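Local structure of acyl-CoA dehydrogenase domain protein Tcur3483 (Thermomonospora curvata, 6WY9) at residues Lys304-Ala307 with Met308-Asn312; Tyr39-Gly42 with Leu43-Ala46; Arg391-Val394 with Ala395-Leu399; Glu196-Lys199 with His200-Ile203; Val279-Trp282 with Ala283-Asn286. The protein binds FAD and probably oxidises CH-CH groups of its donor substrate, as members of the acyl-CoA dehydrogenase family generally do. All coordinates share one frame; numbering follows the deposited sequence.

Contact 1 of 5, residues Lys304-Ala307 with Met308-Asn312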
loop_
_atom_site.group_PDB
_atom_site.type_symbol
_atom_site.label_atom_id
_atom_site.label_comp_id
_atom_site.label_asym_id
_atom_site.label_seq_id
_atom_site.Cartn_x
_atom_site.Cartn_y
_atom_site.Cartn_z
ATOM N N LYS A 304 -9.363 3.660 -9.211
ATOM C CA LYS A 304 -9.375 2.224 -8.908
ATOM C C LYS A 304 -10.712 1.588 -9.274
ATOM O O LYS A 304 -10.745 0.432 -9.723
ATOM C CB LYS A 304 -9.040 1.985 -7.436
ATOM C CG LYS A 304 -7.517 2.226 -7.105
ATOM C CD LYS A 304 -7.190 1.701 -5.724
ATOM C CE LYS A 304 -7.232 0.170 -5.706
ATOM N NZ LYS A 304 -6.733 -0.252 -4.365
ATOM N N LEU A 305 -11.817 2.335 -9.079
ATOM C CA LEU A 305 -13.138 1.918 -9.542
ATOM C C LEU A 305 -13.218 1.875 -11.048
ATOM O O LEU A 305 -13.957 1.043 -11.586
ATOM C CB LEU A 305 -14.258 2.845 -9.017
ATOM C CG LEU A 305 -14.561 2.624 -7.512
ATOM C CD1 LEU A 305 -15.421 3.823 -6.984
ATOM C CD2 LEU A 305 -15.272 1.264 -7.229
ATOM N N GLU A 306 -12.548 2.804 -11.752
ATOM C CA GLU A 306 -12.561 2.723 -13.204
ATOM C C GLU A 306 -11.898 1.429 -13.681
ATOM O O GLU A 306 -12.452 0.729 -14.527
ATOM C CB GLU A 306 -11.880 3.921 -13.857
ATOM C CG GLU A 306 -11.827 3.703 -15.348
ATOM C CD GLU A 306 -11.152 4.824 -16.117
ATOM O OE1 GLU A 306 -11.438 6.002 -15.819
ATOM O OE2 GLU A 306 -10.338 4.511 -17.022
ATOM N N ALA A 307 -10.721 1.097 -13.151
ATOM C CA ALA A 307 -10.068 -0.150 -13.561
ATOM C C ALA A 307 -10.954 -1.359 -13.242
ATOM O O ALA A 307 -11.122 -2.250 -14.081
ATOM C CB ALA A 307 -8.700 -0.299 -12.870
ATOM N N MET A 308 -11.553 -1.374 -12.040
ATOM C CA MET A 308 -12.423 -2.486 -11.637
ATOM C C MET A 308 -13.576 -2.677 -12.593
ATOM O O MET A 308 -13.866 -3.791 -13.040
ATOM C CB MET A 308 -12.970 -2.238 -10.212
ATOM C CG MET A 308 -14.049 -3.305 -9.789
ATOM S SD MET A 308 -15.081 -2.641 -8.457
ATOM C CE MET A 308 -16.192 -1.565 -9.382
ATOM N N ARG A 309 -14.264 -1.598 -12.929
ATOM C CA ARG A 309 -15.458 -1.787 -13.725
ATOM C C ARG A 309 -15.098 -2.225 -15.132
ATOM O O ARG A 309 -15.829 -3.012 -15.758
ATOM C CB ARG A 309 -16.272 -0.494 -13.730
ATOM C CG ARG A 309 -15.758 0.573 -14.684
ATOM C CD ARG A 309 -16.502 1.932 -14.522
ATOM N NE ARG A 309 -17.925 1.817 -14.820
ATOM C CZ ARG A 309 -18.850 2.731 -14.512
ATOM N NH1 ARG A 309 -20.119 2.524 -14.829
ATOM N NH2 ARG A 309 -18.515 3.850 -13.895
ATOM N N LEU A 310 -13.955 -1.745 -15.644
ATOM C CA LEU A 310 -13.536 -2.151 -16.981
ATOM C C LEU A 310 -13.053 -3.598 -16.989
ATOM O O LEU A 310 -13.377 -4.365 -17.909
ATOM C CB LEU A 310 -12.451 -1.204 -17.488
ATOM C CG LEU A 310 -12.923 0.197 -17.869
ATOM C CD1 LEU A 310 -11.719 1.096 -18.091
ATOM C CD2 LEU A 310 -13.760 0.156 -19.095
ATOM N N LEU A 311 -12.311 -3.996 -15.963
ATOM C CA LEU A 311 -11.909 -5.398 -15.869
ATOM C C LEU A 311 -13.133 -6.306 -15.715
ATOM O O LEU A 311 -13.236 -7.330 -16.390
ATOM C CB LEU A 311 -10.938 -5.560 -14.712
ATOM C CG LEU A 311 -9.558 -4.936 -14.900
ATOM C CD1 LEU A 311 -8.809 -5.085 -13.583
ATOM C CD2 LEU A 311 -8.814 -5.664 -16.052
ATOM N N ASN A 312 -14.104 -5.904 -14.865
ATOM C CA ASN A 312 -15.339 -6.683 -14.698
ATOM C C ASN A 312 -16.066 -6.860 -16.016
ATOM O O ASN A 312 -16.549 -7.961 -16.342
ATOM C CB ASN A 312 -16.257 -6.002 -13.675
ATOM C CG ASN A 312 -15.743 -6.161 -12.295
ATOM O OD1 ASN A 312 -14.798 -6.924 -12.101
ATOM N ND2 ASN A 312 -16.329 -5.455 -11.318
#
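The carbonyl oxygen of K304 is gripped twice. M308 N, one helical turn on, donates to K304 O at 3.0 Å, and Y335 OH from helix 326-350 is also hydrogen-bonded to this oxygen. The same spacing of four residues carries the next three bonds, from R309 N to L305 O, L310 N to E306 O and L311 N to A307 O; the last is the shortest, with L311 N 2.8 Å from A307 O. This regular turn lies within helix 292-321 of the all-helical C-terminal domain, which in acyl-CoA dehydrogenases is a four-helix bundle. Two side-chain pairs run alongside each other on it. M308 is bent at its last torsion (chi3 78°), which brings its methyl CE to 3.7 Å from L305 CD2, and both side chains lean on I273 of helix 263-286. A different face carries the second pair, where the extended E306 lays its CG 3.8 Å from L310 CD1; both residues pack on apolar side chains of a neighbouring subunit. R309 takes the crowded position, its CG lying between the backbone N and the carbonyl carbon (chi1 79°). That presses R309 CG back over the preceding turn, 3.3 Å from E306 O, before the bend at chi3. The CG of L311 approaches A307 O, at 3.2 Å. At the start of the turn K304 sends its ammonium group away from these residues to a salt bridge with D342.

Contact 2 of 5, residues Tyr39-Gly42 with Leu43-Ala46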
loop_
_atom_site.group_PDB
_atom_site.type_symbol
_atom_site.label_atom_id
_atom_site.label_comp_id
_atom_site.label_asym_id
_atom_site.label_seq_id
_atom_site.Cartn_x
_atom_site.Cartn_y
_atom_site.Cartn_z
ATOM N N TYR A 39 -40.660 0.245 -11.558
ATOM C CA TYR A 39 -41.120 -1.075 -11.142
ATOM C C TYR A 39 -40.763 -1.370 -9.681
ATOM O O TYR A 39 -41.632 -1.763 -8.882
ATOM C CB TYR A 39 -40.518 -2.138 -12.056
ATOM C CG TYR A 39 -40.757 -3.548 -11.584
ATOM C CD1 TYR A 39 -42.026 -4.123 -11.660
ATOM C CD2 TYR A 39 -39.714 -4.323 -11.095
ATOM C CE1 TYR A 39 -42.251 -5.453 -11.240
ATOM C CE2 TYR A 39 -39.928 -5.665 -10.675
ATOM C CZ TYR A 39 -41.199 -6.210 -10.744
ATOM O OH TYR A 39 -41.429 -7.517 -10.336
ATOM N N PHE A 40 -39.481 -1.221 -9.328
ATOM C CA PHE A 40 -39.055 -1.471 -7.954
ATOM C C PHE A 40 -39.724 -0.520 -6.978
ATOM O O PHE A 40 -39.991 -0.901 -5.828
ATOM C CB PHE A 40 -37.534 -1.358 -7.831
ATOM C CG PHE A 40 -36.800 -2.416 -8.569
ATOM C CD1 PHE A 40 -37.242 -3.729 -8.543
ATOM C CD2 PHE A 40 -35.646 -2.123 -9.269
ATOM C CE1 PHE A 40 -36.563 -4.726 -9.221
ATOM C CE2 PHE A 40 -34.964 -3.111 -9.958
ATOM C CZ PHE A 40 -35.422 -4.419 -9.937
ATOM N N ASN A 41 -39.990 0.723 -7.403
ATOM C CA ASN A 41 -40.697 1.652 -6.534
ATOM C C ASN A 41 -42.075 1.120 -6.180
ATOM O O ASN A 41 -42.558 1.329 -5.064
ATOM C CB ASN A 41 -40.817 3.038 -7.187
ATOM C CG ASN A 41 -41.455 4.054 -6.263
ATOM O OD1 ASN A 41 -40.788 4.626 -5.403
ATOM N ND2 ASN A 41 -42.753 4.290 -6.435
ATOM N N GLY A 42 -42.735 0.454 -7.122
ATOM C CA GLY A 42 -44.030 -0.135 -6.848
ATOM C C GLY A 42 -43.995 -1.357 -5.964
ATOM O O GLY A 42 -45.051 -1.946 -5.710
ATOM N N LEU A 43 -42.804 -1.761 -5.512
ATOM C CA LEU A 43 -42.594 -2.890 -4.612
ATOM C C LEU A 43 -42.014 -2.466 -3.272
ATOM O O LEU A 43 -42.573 -2.808 -2.223
ATOM C CB LEU A 43 -41.652 -3.916 -5.260
ATOM C CG LEU A 43 -42.036 -4.547 -6.589
ATOM C CD1 LEU A 43 -41.073 -5.687 -6.902
ATOM C CD2 LEU A 43 -43.467 -5.048 -6.522
ATOM N N LEU A 44 -40.895 -1.734 -3.284
ATOM C CA LEU A 44 -40.209 -1.304 -2.073
ATOM C C LEU A 44 -41.031 -0.261 -1.325
ATOM O O LEU A 44 -42.030 0.247 -1.838
ATOM C CB LEU A 44 -38.832 -0.730 -2.417
ATOM C CG LEU A 44 -38.648 0.798 -2.386
ATOM C CD1 LEU A 44 -37.189 1.176 -2.600
ATOM C CD2 LEU A 44 -39.519 1.534 -3.404
ATOM N N PRO A 45 -40.650 0.053 -0.080
ATOM C CA PRO A 45 -41.206 1.231 0.588
ATOM C C PRO A 45 -40.114 2.248 0.875
ATOM O O PRO A 45 -39.776 3.078 0.022
ATOM C CB PRO A 45 -41.788 0.649 1.885
ATOM C CG PRO A 45 -41.061 -0.703 2.058
ATOM C CD PRO A 45 -40.081 -0.862 0.916
ATOM N N ALA A 46 -39.546 2.174 2.080
ATOM C CA ALA A 46 -38.423 3.021 2.464
ATOM C C ALA A 46 -37.290 2.166 3.018
ATOM O O ALA A 46 -36.518 1.573 2.256
ATOM C CB ALA A 46 -38.858 4.076 3.486
#
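Two consecutive amides, L43 N and L44 N, close on the carbonyl oxygen of F40. L44 N lies 2.8 Å from F40 O and meets it almost in line with the C=O bond, with the N-H aimed at 173°. L43 N, at 3.0 Å from F40 O, comes instead from above the carbonyl plane, 66° out of it, so the two donors approach one oxygen from distinct directions. Together they finish the C-terminal turn of helix 26-41 in the N-terminal helical domain, just before the chain leaves toward helix 47-55; a weak bond from G42 N to Y39 O belongs to the same turn. Outward from this knot, the side chain of L43 crosses that of Y39. The methyl L43 CD1 sits 3.9 Å from Y39 CZ and equally close to CE2 and OH, approaching the phenol end of the ring obliquely. The ring itself is placed by Y39 OH bonding to D72 and by W74, while L43 also touches M68 of helix 62-71. An alanine in place of L43 would probably leave the hydroxyl end of the Y39 ring and M68 without their apolar neighbour and open a gap between them. L44 turns to N41 instead. Its first torsion, 104°, lies well away from a staggered value and its exact placing is doubtful; as modelled, L44 CD2 is tight against the helix backbone, 3.3 Å from N41 CA.

Contact 3 of 5, residues Arg391-Val394 with Ala395-Leu399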
loop_
_atom_site.group_PDB
_atom_site.type_symbol
_atom_site.label_atom_id
_atom_site.label_comp_id
_atom_site.label_asym_id
_atom_site.label_seq_id
_atom_site.Cartn_x
_atom_site.Cartn_y
_atom_site.Cartn_z
ATOM N N ARG A 391 -4.036 -15.434 -6.215
ATOM C CA ARG A 391 -2.708 -14.928 -6.598
ATOM C C ARG A 391 -1.745 -16.067 -6.971
ATOM O O ARG A 391 -0.973 -15.935 -7.938
ATOM C CB ARG A 391 -2.119 -14.055 -5.457
ATOM C CG ARG A 391 -2.785 -12.670 -5.323
ATOM C CD ARG A 391 -2.021 -11.755 -4.292
ATOM N NE ARG A 391 -2.393 -10.360 -4.461
ATOM C CZ ARG A 391 -3.528 -9.827 -3.999
ATOM N NH1 ARG A 391 -4.408 -10.572 -3.320
ATOM N NH2 ARG A 391 -3.787 -8.554 -4.235
ATOM N N ASP A 392 -1.777 -17.188 -6.238
ATOM C CA ASP A 392 -0.997 -18.366 -6.645
ATOM C C ASP A 392 -1.321 -18.738 -8.085
ATOM O O ASP A 392 -0.438 -19.091 -8.861
ATOM C CB ASP A 392 -1.311 -19.602 -5.798
ATOM C CG ASP A 392 -0.874 -19.488 -4.328
ATOM O OD1 ASP A 392 -0.167 -18.544 -3.942
ATOM O OD2 ASP A 392 -1.290 -20.390 -3.568
ATOM N N MET A 393 -2.622 -18.793 -8.401
ATOM C CA MET A 393 -3.062 -19.217 -9.723
ATOM C C MET A 393 -2.658 -18.195 -10.782
ATOM O O MET A 393 -2.301 -18.580 -11.898
ATOM C CB MET A 393 -4.577 -19.421 -9.726
ATOM C CG MET A 393 -5.045 -20.680 -9.039
ATOM S SD MET A 393 -6.849 -20.745 -8.841
ATOM C CE MET A 393 -6.854 -22.387 -8.074
ATOM N N VAL A 394 -2.754 -16.893 -10.465
ATOM C CA VAL A 394 -2.256 -15.862 -11.394
ATOM C C VAL A 394 -0.806 -16.144 -11.763
ATOM O O VAL A 394 -0.434 -16.116 -12.945
ATOM C CB VAL A 394 -2.421 -14.444 -10.804
ATOM C CG1 VAL A 394 -1.639 -13.355 -11.688
ATOM C CG2 VAL A 394 -3.909 -14.079 -10.694
ATOM N N ALA A 395 0.028 -16.454 -10.762
ATOM C CA ALA A 395 1.438 -16.732 -11.032
ATOM C C ALA A 395 1.618 -18.015 -11.826
ATOM O O ALA A 395 2.398 -18.045 -12.793
ATOM C CB ALA A 395 2.239 -16.804 -9.715
ATOM N N THR A 396 0.965 -19.110 -11.402
ATOM C CA THR A 396 1.204 -20.371 -12.087
ATOM C C THR A 396 0.492 -20.393 -13.438
ATOM O O THR A 396 1.105 -20.727 -14.458
ATOM C CB THR A 396 0.794 -21.574 -11.200
ATOM O OG1 THR A 396 -0.607 -21.484 -10.897
ATOM C CG2 THR A 396 1.571 -21.530 -9.863
ATOM N N LEU A 397 -0.795 -20.030 -13.480
ATOM C CA LEU A 397 -1.499 -20.129 -14.769
ATOM C C LEU A 397 -1.187 -18.948 -15.674
ATOM O O LEU A 397 -1.100 -19.103 -16.899
ATOM C CB LEU A 397 -3.008 -20.203 -14.557
ATOM C CG LEU A 397 -3.436 -21.407 -13.714
ATOM C CD1 LEU A 397 -4.936 -21.352 -13.416
ATOM C CD2 LEU A 397 -3.047 -22.711 -14.422
ATOM N N GLY A 398 -1.065 -17.754 -15.100
ATOM C CA GLY A 398 -0.813 -16.580 -15.930
ATOM C C GLY A 398 0.630 -16.360 -16.371
ATOM O O GLY A 398 0.879 -15.857 -17.464
ATOM N N LEU A 399 1.599 -16.713 -15.537
ATOM C CA LEU A 399 2.995 -16.435 -15.833
ATOM C C LEU A 399 3.831 -17.706 -15.972
ATOM O O LEU A 399 5.034 -17.606 -16.268
ATOM C CB LEU A 399 3.582 -15.519 -14.739
ATOM C CG LEU A 399 2.985 -14.115 -14.695
ATOM C CD1 LEU A 399 3.478 -13.381 -13.387
ATOM C CD2 LEU A 399 3.345 -13.338 -15.998
#
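T396 bonds twice to the carbonyl oxygen of D392. Its OG1 is turned between its own backbone N and carbonyl carbon (chi1 61°), which faces the hydroxyl back along the helix to D392 O at 3.1 Å. T396 N donates to the same oxygen at 2.9 Å, while the methyl CG2 approaches it too, 3.3 Å from D392 O, so both branches of the threonine crowd the same end of the carbonyl. A valine here would remove the hydroxyl, and D392 O would probably be left with the amide as its one donor from this turn. L397 points its CG away from its own carbonyl carbon (chi1 -60°) and runs back toward M393, whose CB lies 4.2 Å from L397 CD1, a loose touch beside the short bond of 2.6 Å from L397 N to M393 O. After this the helix widens into a pi-type turn. V394 O receives two weak bonds, from G398 N at 2.8 Å and L399 N at 3.3 Å, both poorly aimed. The polar ends of R391 and D392 lead away from the turn. R391 forms salt bridges with E338 and with an acidic side chain of a neighbouring subunit; the D392 side chain, about 5 Å at nearest atoms from the bound dihydro-FAD, bonds to polar side chains of the same subunit. R391 and D392 tie helix 387-399 to helix 326-350 and to that subunit, and the chain beyond folds back so that M401 meets A395.

Contact 4 of 5, residues Glu196-Lys199 with His200-Ile203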
loop_
_atom_site.group_PDB
_atom_site.type_symbol
_atom_site.label_atom_id
_atom_site.label_comp_id
_atom_site.label_asym_id
_atom_site.label_seq_id
_atom_site.Cartn_x
_atom_site.Cartn_y
_atom_site.Cartn_z
ATOM N N GLU A 196 -11.760 -43.514 -2.128
ATOM C CA GLU A 196 -10.430 -43.989 -2.478
ATOM C C GLU A 196 -9.795 -43.230 -3.637
ATOM O O GLU A 196 -8.614 -43.438 -3.913
ATOM C CB GLU A 196 -10.471 -45.491 -2.806
ATOM C CG GLU A 196 -10.877 -46.385 -1.631
ATOM C CD GLU A 196 -9.693 -46.907 -0.808
ATOM O OE1 GLU A 196 -9.359 -46.295 0.230
ATOM O OE2 GLU A 196 -9.103 -47.948 -1.190
ATOM N N ALA A 197 -10.528 -42.343 -4.307
ATOM C CA ALA A 197 -10.026 -41.643 -5.482
ATOM C C ALA A 197 -9.203 -40.420 -5.101
ATOM O O ALA A 197 -9.326 -39.883 -3.990
ATOM C CB ALA A 197 -11.191 -41.210 -6.372
ATOM N N PRO A 198 -8.364 -39.938 -6.019
ATOM C CA PRO A 198 -7.786 -38.602 -5.845
ATOM C C PRO A 198 -8.880 -37.659 -5.372
ATOM O O PRO A 198 -10.030 -37.777 -5.789
ATOM C CB PRO A 198 -7.290 -38.239 -7.246
ATOM C CG PRO A 198 -7.043 -39.581 -7.919
ATOM C CD PRO A 198 -8.088 -40.511 -7.351
ATOM N N LYS A 199 -8.531 -36.756 -4.454
ATOM C CA LYS A 199 -9.557 -35.932 -3.809
ATOM C C LYS A 199 -10.402 -35.169 -4.827
ATOM O O LYS A 199 -11.627 -35.106 -4.691
ATOM C CB LYS A 199 -8.924 -34.980 -2.794
ATOM C CG LYS A 199 -7.937 -33.949 -3.331
ATOM C CD LYS A 199 -7.182 -33.303 -2.149
ATOM C CE LYS A 199 -7.133 -31.773 -2.203
ATOM N NZ LYS A 199 -6.350 -31.188 -1.053
ATOM N N HIS A 200 -9.778 -34.599 -5.865
ATOM C CA HIS A 200 -10.537 -33.902 -6.899
ATOM C C HIS A 200 -11.419 -34.839 -7.707
ATOM O O HIS A 200 -12.322 -34.373 -8.406
ATOM C CB HIS A 200 -9.595 -33.173 -7.854
ATOM C CG HIS A 200 -8.838 -32.057 -7.213
ATOM N ND1 HIS A 200 -9.321 -30.770 -7.152
ATOM C CD2 HIS A 200 -7.641 -32.042 -6.584
ATOM C CE1 HIS A 200 -8.451 -30.006 -6.515
ATOM N NE2 HIS A 200 -7.420 -30.754 -6.165
ATOM N N LYS A 201 -11.177 -36.144 -7.645
ATOM C CA LYS A 201 -11.916 -37.086 -8.481
ATOM C C LYS A 201 -12.875 -37.955 -7.670
ATOM O O LYS A 201 -13.359 -38.970 -8.176
ATOM C CB LYS A 201 -10.943 -37.947 -9.292
ATOM C CG LYS A 201 -9.723 -37.153 -9.760
ATOM C CD LYS A 201 -9.324 -37.380 -11.205
ATOM C CE LYS A 201 -8.686 -38.736 -11.397
ATOM N NZ LYS A 201 -7.651 -38.800 -12.490
ATOM N N GLY A 202 -13.163 -37.570 -6.423
ATOM C CA GLY A 202 -14.025 -38.350 -5.552
ATOM C C GLY A 202 -15.320 -37.649 -5.177
ATOM O O GLY A 202 -16.056 -38.113 -4.303
ATOM N N ILE A 203 -15.636 -36.553 -5.866
ATOM C CA ILE A 203 -16.686 -35.623 -5.453
ATOM C C ILE A 203 -17.826 -35.666 -6.456
ATOM O O ILE A 203 -17.595 -35.762 -7.667
ATOM C CB ILE A 203 -16.108 -34.205 -5.340
ATOM C CG1 ILE A 203 -15.071 -34.169 -4.224
ATOM C CG2 ILE A 203 -17.217 -33.153 -5.080
ATOM C CD1 ILE A 203 -14.199 -32.932 -4.284
#
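P198 O takes the amide of K201, whose N lies 2.7 Å away and well above the carbonyl plane. One residue on, G202 N reaches K199 O at 3.4 Å, a weak though fairly straight bond. These two successive bonds wind the chain through a short 3-10 turn. On its outer side the bent lysine K201 crosses the proline ring: K201 CG lies 3.7 Å from P198 CB, and K201 CE 3.9 Å from P198 CG. A197 faces back into the turn, its CB 3.6 Å from K201 O, while the methyl I203 CD1 lies 3.4 Å from K199 O. K199 and H200 run side by side, with K199 CG 3.8 Å from H200 CD2. Partners farther out hold this pair: D154 pairs with K199 NZ, W251 meets the imidazole edge-to-face, and R192 donates to K199 O. A nearby lysine charge would be expected to disfavour protonation of H200, though D154 should soften the effect. The turn is part of the loop that connects the antiparallel strands 186-192 and 203-209 as a beta hairpin in the beta-rich middle domain of an acyl-CoA dehydrogenase, with the K199 side chain about 10 Å, at nearest atoms, from the bound dihydro-FAD.

Contact 5 of 5, residues Val279-Trp282 with Ala283-Asn286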
loop_
_atom_site.group_PDB
_atom_site.type_symbol
_atom_site.label_atom_id
_atom_site.label_comp_id
_atom_site.label_asym_id
_atom_site.label_seq_id
_atom_site.Cartn_x
_atom_site.Cartn_y
_atom_site.Cartn_z
ATOM N N VAL A 279 -21.594 9.872 -2.305
ATOM C CA VAL A 279 -20.711 10.567 -1.379
ATOM C C VAL A 279 -20.182 11.855 -2.005
ATOM O O VAL A 279 -20.121 12.891 -1.327
ATOM C CB VAL A 279 -19.574 9.649 -0.895
ATOM C CG1 VAL A 279 -18.563 10.483 -0.081
ATOM C CG2 VAL A 279 -20.174 8.523 0.016
ATOM N N VAL A 280 -19.794 11.827 -3.295
ATOM C CA VAL A 280 -19.409 13.071 -3.977
ATOM C C VAL A 280 -20.494 14.134 -3.814
ATOM O O VAL A 280 -20.209 15.284 -3.452
ATOM C CB VAL A 280 -19.088 12.825 -5.469
ATOM C CG1 VAL A 280 -18.785 14.172 -6.206
ATOM C CG2 VAL A 280 -17.874 11.927 -5.608
ATOM N N ALA A 281 -21.753 13.775 -4.103
ATOM C CA ALA A 281 -22.850 14.749 -4.019
ATOM C C ALA A 281 -23.027 15.262 -2.591
ATOM O O ALA A 281 -23.226 16.467 -2.365
ATOM C CB ALA A 281 -24.170 14.121 -4.511
ATOM N N TRP A 282 -22.985 14.346 -1.617
ATOM C CA TRP A 282 -23.114 14.712 -0.210
ATOM C C TRP A 282 -22.016 15.681 0.222
ATOM O O TRP A 282 -22.294 16.689 0.892
ATOM C CB TRP A 282 -23.075 13.435 0.634
ATOM C CG TRP A 282 -23.017 13.603 2.133
ATOM C CD1 TRP A 282 -24.083 13.700 3.010
ATOM C CD2 TRP A 282 -21.838 13.646 2.925
ATOM N NE1 TRP A 282 -23.605 13.808 4.296
ATOM C CE2 TRP A 282 -22.236 13.767 4.269
ATOM C CE3 TRP A 282 -20.470 13.612 2.624
ATOM C CZ2 TRP A 282 -21.307 13.838 5.329
ATOM C CZ3 TRP A 282 -19.558 13.679 3.660
ATOM C CH2 TRP A 282 -19.978 13.793 4.999
ATOM N N ALA A 283 -20.762 15.394 -0.165
ATOM C CA ALA A 283 -19.644 16.244 0.232
ATOM C C ALA A 283 -19.696 17.588 -0.468
ATOM O O ALA A 283 -19.200 18.591 0.073
ATOM C CB ALA A 283 -18.295 15.537 -0.064
ATOM N N ARG A 284 -20.202 17.606 -1.706
ATOM C CA ARG A 284 -20.413 18.855 -2.429
ATOM C C ARG A 284 -21.359 19.762 -1.653
ATOM O O ARG A 284 -21.156 20.982 -1.581
ATOM C CB ARG A 284 -21.002 18.550 -3.814
ATOM C CG ARG A 284 -21.433 19.833 -4.647
ATOM C CD ARG A 284 -22.290 19.436 -5.820
ATOM N NE ARG A 284 -23.521 18.815 -5.331
ATOM C CZ ARG A 284 -24.212 17.874 -5.964
ATOM N NH1 ARG A 284 -23.808 17.400 -7.153
ATOM N NH2 ARG A 284 -25.319 17.415 -5.396
ATOM N N ASP A 285 -22.435 19.188 -1.123
ATOM C CA ASP A 285 -23.493 20.017 -0.578
ATOM C C ASP A 285 -23.235 20.422 0.871
ATOM O O ASP A 285 -23.917 21.314 1.370
ATOM C CB ASP A 285 -24.850 19.300 -0.752
ATOM C CG ASP A 285 -25.264 19.246 -2.212
ATOM O OD1 ASP A 285 -24.660 19.971 -3.030
ATOM O OD2 ASP A 285 -26.171 18.476 -2.571
ATOM N N ASN A 286 -22.253 19.833 1.563
ATOM C CA ASN A 286 -21.932 20.318 2.915
ATOM C C ASN A 286 -20.525 20.892 3.043
ATOM O O ASN A 286 -20.077 21.153 4.166
ATOM C CB ASN A 286 -22.139 19.221 3.959
ATOM C CG ASN A 286 -21.206 18.023 3.742
ATOM O OD1 ASN A 286 -20.269 18.089 2.950
ATOM N ND2 ASN A 286 -21.460 16.941 4.465
#
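W282 and N286 meet through two unlike first torsions. The indole of W282 swings out opposite its backbone N (chi1 172°), whereas N286 holds CG between its N and carbonyl carbon (chi1 63°), folding the amide back over the preceding turn near the C-terminal end of helix 263-286, in the helical C-terminal domain. N286 ND2 comes over one face of the indole, 3.2 Å above the plane and displaced toward the rim, nearest W282 CZ2 and CE2. Ring and amide planes stand 73° apart, so the NH2 group comes down end-on onto the ring instead of stacking. N286 OD1 accepts from V288 N, an Asx turn that fixes the rotation of the amide and leaves ND2 for the ring. L351 and V365 also touch the indole. The backbone loosens along this turn. A283 N reaches V279 O at 2.8 Å, but N286 N holds W282 O only weakly, at 3.2 Å, and D285 N shares its hydrogen between A281 O and, weakly, W282 O. On another side of the helix R284 bends at chi3 and forms a side-on salt bridge with D285, its NE 2.8 Å from D285 OD1 and its NH2 3.1 Å from D285 OD2, while NH1 bonds to the backbone of a neighbouring subunit. One face of the guanidinium rests on A281, whose CA lies 3.8 Å above its centre.

How the contacts relate
Contact 1 is the buried one, in mid-helix, with regular backbone bonds and apolar pairs. Contact 2 lies at the surface, and contacts 3, 4 and 5 are partly buried. Contacts 1, 3 and 5 share the C-terminal domain, and helices 263-286 and 292-321 of contacts 5 and 1 follow each other in the chain. Contacts 2, 3 and 5 lie near helix C-terminal ends, where bonds become shared or weak, whereas contact 4 is a hairpin turn in the middle domain. Contacts 3 and 4, about 8 Å apart at their nearest atoms, lie nearer the bound FAD; the other three are away from it. Neighbouring subunits meet contacts 1, 3 and 5.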